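Local coordinates for glycoside hydrolase family protein (Novosphingobium sp. PP1Y, PDB 6Q2F) that probably hydrolyses terminal alpha-L-rhamnose residues from glycosides, as an alpha-L-rhamnosidase with a bound sodium ion, at residues A[879-893]-A[908-922]. Residues are numbered along the deposited sequence; the frame is centred on the assembly and turned at random.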
loop_
_atom_site.group_PDB
_atom_site.type_symbol
_atom_site.label_atom_id
_atom_site.label_comp_id
_atom_site.label_asym_id
_atom_site.label_seq_id
_atom_site.Cartn_x
_atom_site.Cartn_y
_atom_site.Cartn_z
ATOM N N PRO A 879 -0.207 27.277 14.906
ATOM C CA PRO A 879 -0.925 26.088 14.420
ATOM C C PRO A 879 -1.789 26.408 13.212
ATOM O O PRO A 879 -2.423 27.462 13.141
ATOM C CB PRO A 879 -1.797 25.681 15.611
ATOM C CG PRO A 879 -1.238 26.397 16.798
ATOM C CD PRO A 879 -0.542 27.622 16.300
ATOM N N ASP A 880 -1.822 25.476 12.257
ATOM C CA ASP A 880 -2.684 25.661 11.097
ATOM C C ASP A 880 -4.139 25.405 11.455
ATOM O O ASP A 880 -5.024 26.209 11.121
ATOM C CB ASP A 880 -2.241 24.740 9.962
ATOM C CG ASP A 880 -2.820 25.148 8.622
ATOM O OD1 ASP A 880 -3.377 26.262 8.543
ATOM O OD2 ASP A 880 -2.702 24.356 7.648
ATOM N N PHE A 881 -4.415 24.278 12.114
ATOM C CA PHE A 881 -5.773 23.956 12.532
ATOM C C PHE A 881 -5.732 23.383 13.933
ATOM O O PHE A 881 -4.951 22.474 14.222
ATOM C CB PHE A 881 -6.467 22.956 11.594
ATOM C CG PHE A 881 -7.792 22.449 12.132
ATOM C CD1 PHE A 881 -8.907 23.265 12.151
ATOM C CD2 PHE A 881 -7.899 21.176 12.651
ATOM C CE1 PHE A 881 -10.114 22.816 12.672
ATOM C CE2 PHE A 881 -9.097 20.715 13.162
ATOM C CZ PHE A 881 -10.207 21.536 13.173
ATOM N N THR A 882 -6.582 23.913 14.798
ATOM C CA THR A 882 -6.767 23.354 16.125
ATOM C C THR A 882 -8.181 23.688 16.572
ATOM O O THR A 882 -8.911 24.409 15.889
ATOM C CB THR A 882 -5.738 23.882 17.121
ATOM O OG1 THR A 882 -5.785 23.073 18.303
ATOM C CG2 THR A 882 -6.064 25.324 17.484
ATOM N N PHE A 883 -8.572 23.149 17.725
ATOM C CA PHE A 883 -9.962 23.271 18.142
ATOM C C PHE A 883 -10.100 23.051 19.642
ATOM O O PHE A 883 -9.349 22.276 20.244
ATOM C CB PHE A 883 -10.857 22.273 17.394
ATOM C CG PHE A 883 -10.456 20.842 17.580
ATOM C CD1 PHE A 883 -10.944 20.100 18.646
ATOM C CD2 PHE A 883 -9.584 20.234 16.687
ATOM C CE1 PHE A 883 -10.578 18.777 18.817
ATOM C CE2 PHE A 883 -9.205 18.900 16.851
ATOM C CZ PHE A 883 -9.707 18.173 17.918
ATOM N N THR A 884 -11.086 23.731 20.228
ATOM C CA THR A 884 -11.472 23.536 21.616
ATOM C C THR A 884 -12.928 23.097 21.674
ATOM O O THR A 884 -13.672 23.232 20.700
ATOM C CB THR A 884 -11.285 24.814 22.447
ATOM O OG1 THR A 884 -12.194 25.819 21.995
ATOM C CG2 THR A 884 -9.863 25.342 22.289
ATOM N N GLY A 885 -13.328 22.589 22.839
ATOM C CA GLY A 885 -14.710 22.232 23.106
ATOM C C GLY A 885 -15.086 20.783 22.874
ATOM O O GLY A 885 -16.266 20.452 22.974
ATOM N N ALA A 886 -14.129 19.917 22.557
ATOM C CA ALA A 886 -14.369 18.492 22.422
ATOM C C ALA A 886 -13.710 17.752 23.574
ATOM O O ALA A 886 -12.805 18.269 24.231
ATOM C CB ALA A 886 -13.815 17.949 21.089
ATOM N N ASP A 887 -14.153 16.514 23.784
ATOM C CA ASP A 887 -13.547 15.653 24.792
ATOM C C ASP A 887 -12.088 15.364 24.447
ATOM O O ASP A 887 -11.623 15.595 23.328
ATOM C CB ASP A 887 -14.320 14.344 24.917
ATOM C CG ASP A 887 -15.686 14.534 25.535
ATOM O OD1 ASP A 887 -15.749 15.025 26.686
ATOM O OD2 ASP A 887 -16.695 14.190 24.872
ATOM N N ALA A 888 -11.350 14.865 25.436
ATOM C CA ALA A 888 -9.996 14.412 25.163
ATOM C C ALA A 888 -10.054 13.145 24.323
ATOM O O ALA A 888 -10.989 12.347 24.428
ATOM C CB ALA A 888 -9.225 14.163 26.461
ATOM N N GLY A 889 -9.049 12.975 23.466
ATOM C CA GLY A 889 -9.016 11.867 22.531
ATOM C C GLY A 889 -9.855 12.044 21.286
ATOM O O GLY A 889 -9.781 11.201 20.383
ATOM N N VAL A 890 -10.662 13.100 21.203
ATOM C CA VAL A 890 -11.425 13.345 19.985
ATOM C C VAL A 890 -10.453 13.756 18.891
ATOM O O VAL A 890 -9.656 14.687 19.062
ATOM C CB VAL A 890 -12.511 14.407 20.200
ATOM C CG1 VAL A 890 -13.007 14.955 18.861
ATOM C CG2 VAL A 890 -13.683 13.814 20.989
ATOM N N LYS A 891 -10.489 13.042 17.773
ATOM C CA LYS A 891 -9.646 13.365 16.637
ATOM C C LYS A 891 -10.500 14.067 15.604
ATOM O O LYS A 891 -11.586 13.587 15.263
ATOM C CB LYS A 891 -9.010 12.117 16.025
ATOM C CG LYS A 891 -8.435 11.131 17.018
ATOM C CD LYS A 891 -7.285 11.718 17.789
ATOM C CE LYS A 891 -6.863 10.783 18.919
ATOM N NZ LYS A 891 -6.058 11.480 19.968
ATOM N N ILE A 892 -10.011 15.197 15.113
ATOM C CA ILE A 892 -10.601 15.857 13.956
ATOM C C ILE A 892 -9.459 16.190 13.007
ATOM O O ILE A 892 -9.037 17.355 12.934
ATOM C CB ILE A 892 -11.404 17.105 14.366
ATOM C CG1 ILE A 892 -12.506 16.728 15.361
ATOM C CG2 ILE A 892 -12.030 17.776 13.152
ATOM C CD1 ILE A 892 -13.326 17.904 15.847
ATOM N N PRO A 893 -8.915 15.208 12.288
ATOM C CA PRO A 893 -7.788 15.490 11.382
ATOM C C PRO A 893 -8.253 16.394 10.254
ATOM O O PRO A 893 -9.448 16.604 10.045
ATOM C CB PRO A 893 -7.372 14.102 10.873
ATOM C CG PRO A 893 -8.671 13.303 10.923
ATOM C CD PRO A 893 -9.432 13.833 12.131
ATOM N N VAL A 908 -12.792 16.106 9.413
ATOM C CA VAL A 908 -13.569 14.886 9.626
ATOM C C VAL A 908 -13.641 14.602 11.115
ATOM O O VAL A 908 -12.604 14.396 11.757
ATOM C CB VAL A 908 -12.977 13.675 8.901
ATOM C CG1 VAL A 908 -13.918 12.457 9.109
ATOM C CG2 VAL A 908 -12.785 13.997 7.435
ATOM N N ASN A 909 -14.858 14.566 11.657
ATOM C CA ASN A 909 -15.071 14.147 13.039
ATOM C C ASN A 909 -15.040 12.627 13.073
ATOM O O ASN A 909 -16.037 11.958 12.796
ATOM C CB ASN A 909 -16.388 14.691 13.584
ATOM C CG ASN A 909 -16.795 14.025 14.878
ATOM O OD1 ASN A 909 -15.950 13.635 15.674
ATOM N ND2 ASN A 909 -18.107 13.895 15.099
ATOM N N GLN A 910 -13.886 12.071 13.434
ATOM C CA GLN A 910 -13.728 10.620 13.451
ATOM C C GLN A 910 -14.304 9.988 14.709
ATOM O O GLN A 910 -13.628 9.198 15.378
ATOM C CB GLN A 910 -12.260 10.240 13.328
ATOM C CG GLN A 910 -11.673 10.596 12.001
ATOM C CD GLN A 910 -10.213 10.196 11.902
ATOM O OE1 GLN A 910 -9.535 9.988 12.907
ATOM N NE2 GLN A 910 -9.738 10.042 10.680
ATOM N N GLN A 911 -15.529 10.341 15.035
ATOM C CA GLN A 911 -16.165 9.778 16.198
ATOM C C GLN A 911 -17.646 9.634 15.984
ATOM O O GLN A 911 -18.232 10.427 15.298
ATOM C CB GLN A 911 -15.926 10.664 17.406
ATOM C CG GLN A 911 -14.586 10.477 18.073
ATOM C CD GLN A 911 -13.492 11.350 17.499
ATOM O OE1 GLN A 911 -13.749 12.280 16.773
ATOM N NE2 GLN A 911 -12.279 11.029 17.824
ATOM N N GLU A 912 -18.252 8.626 16.587
ATOM C CA GLU A 912 -19.703 8.495 16.504
ATOM C C GLU A 912 -20.407 9.645 17.215
ATOM O O GLU A 912 -21.474 10.076 16.769
ATOM C CB GLU A 912 -20.158 7.149 17.071
ATOM C CG GLU A 912 -19.966 6.001 16.083
ATOM C CD GLU A 912 -20.215 4.638 16.695
ATOM O OE1 GLU A 912 -19.495 4.270 17.646
ATOM O OE2 GLU A 912 -21.136 3.939 16.217
ATOM N N ALA A 913 -19.829 10.163 18.297
ATOM C CA ALA A 913 -20.459 11.245 19.048
ATOM C C ALA A 913 -20.313 12.579 18.323
ATOM O O ALA A 913 -19.214 12.959 17.908
ATOM C CB ALA A 913 -19.855 11.359 20.446
ATOM N N ALA A 914 -21.428 13.287 18.186
ATOM C CA ALA A 914 -21.403 14.647 17.677
ATOM C C ALA A 914 -20.492 15.516 18.539
ATOM O O ALA A 914 -20.306 15.265 19.731
ATOM C CB ALA A 914 -22.813 15.240 17.661
ATOM N N GLN A 915 -19.910 16.542 17.920
ATOM C CA GLN A 915 -19.048 17.493 18.609
ATOM C C GLN A 915 -19.512 18.910 18.316
ATOM O O GLN A 915 -19.939 19.221 17.199
ATOM C CB GLN A 915 -17.573 17.335 18.179
ATOM C CG GLN A 915 -17.059 15.904 18.251
ATOM C CD GLN A 915 -16.981 15.400 19.679
ATOM O OE1 GLN A 915 -16.495 16.094 20.571
ATOM N NE2 GLN A 915 -17.473 14.183 19.905
ATOM N N SER A 916 -19.417 19.762 19.334
ATOM C CA SER A 916 -19.602 21.205 19.223
ATOM C C SER A 916 -18.270 21.833 19.598
ATOM O O SER A 916 -17.906 21.853 20.776
ATOM C CB SER A 916 -20.715 21.709 20.148
ATOM O OG SER A 916 -21.988 21.313 19.679
ATOM N N ILE A 917 -17.538 22.332 18.609
ATOM C CA ILE A 917 -16.195 22.831 18.858
ATOM C C ILE A 917 -16.115 24.307 18.495
ATOM O O ILE A 917 -16.995 24.868 17.844
ATOM C CB ILE A 917 -15.127 22.042 18.079
ATOM C CG1 ILE A 917 -15.330 22.232 16.575
ATOM C CG2 ILE A 917 -15.162 20.566 18.453
ATOM C CD1 ILE A 917 -14.246 21.545 15.705
ATOM N N GLU A 918 -15.019 24.931 18.916
ATOM C CA GLU A 918 -14.568 26.192 18.348
ATOM C C GLU A 918 -13.328 25.870 17.531
ATOM O O GLU A 918 -12.322 25.405 18.082
ATOM C CB GLU A 918 -14.278 27.240 19.428
ATOM C CG GLU A 918 -15.532 27.781 20.129
ATOM C CD GLU A 918 -15.535 29.303 20.252
ATOM O OE1 GLU A 918 -14.580 29.873 20.830
ATOM O OE2 GLU A 918 -16.493 29.928 19.750
ATOM N N ALA A 919 -13.417 26.076 16.222
ATOM C CA ALA A 919 -12.363 25.679 15.296
ATOM C C ALA A 919 -11.502 26.890 14.965
ATOM O O ALA A 919 -12.034 27.958 14.635
ATOM C CB ALA A 919 -12.954 25.083 14.018
ATOM N N HIS A 920 -10.176 26.721 15.067
ATOM C CA HIS A 920 -9.190 27.785 14.859
ATOM C C HIS A 920 -8.422 27.507 13.580
ATOM O O HIS A 920 -7.762 26.472 13.472
ATOM C CB HIS A 920 -8.199 27.881 16.025
ATOM C CG HIS A 920 -8.825 28.280 17.327
ATOM N ND1 HIS A 920 -8.431 29.400 18.031
ATOM C CD2 HIS A 920 -9.822 27.712 18.047
ATOM C CE1 HIS A 920 -9.166 29.508 19.124
ATOM N NE2 HIS A 920 -10.004 28.489 19.167
ATOM N N PHE A 921 -8.494 28.432 12.627
ATOM C CA PHE A 921 -7.803 28.295 11.355
ATOM C C PHE A 921 -6.783 29.416 11.232
ATOM O O PHE A 921 -7.073 30.574 11.582
ATOM C CB PHE A 921 -8.779 28.334 10.178
ATOM C CG PHE A 921 -9.901 27.347 10.291
ATOM C CD1 PHE A 921 -11.026 27.647 11.035
ATOM C CD2 PHE A 921 -9.834 26.116 9.654
ATOM C CE1 PHE A 921 -12.060 26.744 11.140
ATOM C CE2 PHE A 921 -10.863 25.207 9.754
ATOM C CZ PHE A 921 -11.978 25.519 10.506
ATOM N N ARG A 922 -5.585 29.068 10.753
ATOM C CA ARG A 922 -4.529 30.055 10.532
ATOM C C ARG A 922 -4.803 30.772 9.210
ATOM O O ARG A 922 -4.149 30.562 8.189
ATOM C CB ARG A 922 -3.159 29.390 10.539
ATOM C CG ARG A 922 -1.976 30.372 10.471
ATOM C CD ARG A 922 -0.648 29.602 10.394
ATOM N NE ARG A 922 -0.563 28.770 9.195
ATOM C CZ ARG A 922 0.134 27.639 9.104
ATOM N NH1 ARG A 922 0.789 27.164 10.155
ATOM N NH2 ARG A 922 0.159 26.971 7.962
HETATM O O HOH W 1 -5.167 27.465 14.010
HETATM O O HOH W 2 -2.435 28.586 7.157
HETATM O O HOH W 3 -11.664 28.403 21.459
HETATM O O HOH W 4 -18.164 18.745 21.576
#
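Ile-917 holds CG1 between its backbone N and carbonyl carbon (chi1 64°), and with an extended chi2 its CD1 meets the tip of Ile-892 CD1 at 3.8 Å. That Ile-892 methyl also sits over the centre of the Phe-883 ring, 4.0 Å above its plane, while Ile-917 CD1 touches Phe-883 CB, so three apolar side chains close on one another. On the same sheet face, Phe-881 and Phe-921 run side by side with planes at 45°, CD1 of Phe-881 lying 3.7 Å from CE2 of Phe-921; Ala-919 CB fits at the edge of the Phe-881 ring. Leu-907 of strand 902-908 touches Phe-881, Phe-921 and Ile-892.

Backbone bonds set this register: Thr-882 pairs reciprocally with His-920 (His-920 N to Thr-882 O, 2.8 Å), and Thr-884 with Glu-918. On the other face a water joins Thr-884 OG1 to His-920 NE2, while Glu-949 binds His-920 ND1.

At the strand end, the Asp-880 carboxylate stacks on the Arg-922 guanidinium, planes 7° apart. Asp-880 OD1 is 3.7 Å from Arg-922 NH2 and well out of the guanidinium plane, a long, purely electrostatic salt bridge; Tyr-905 and His-896 bind the carboxylate, and Asp-733 and Ala-878 take Arg-922 NH1.

With strand axes 4.6 Å apart and running in opposite senses, strand 881-884 pairs antiparallel with 915-921, which pairs in turn with 949-956 within a larger antiparallel beta sheet.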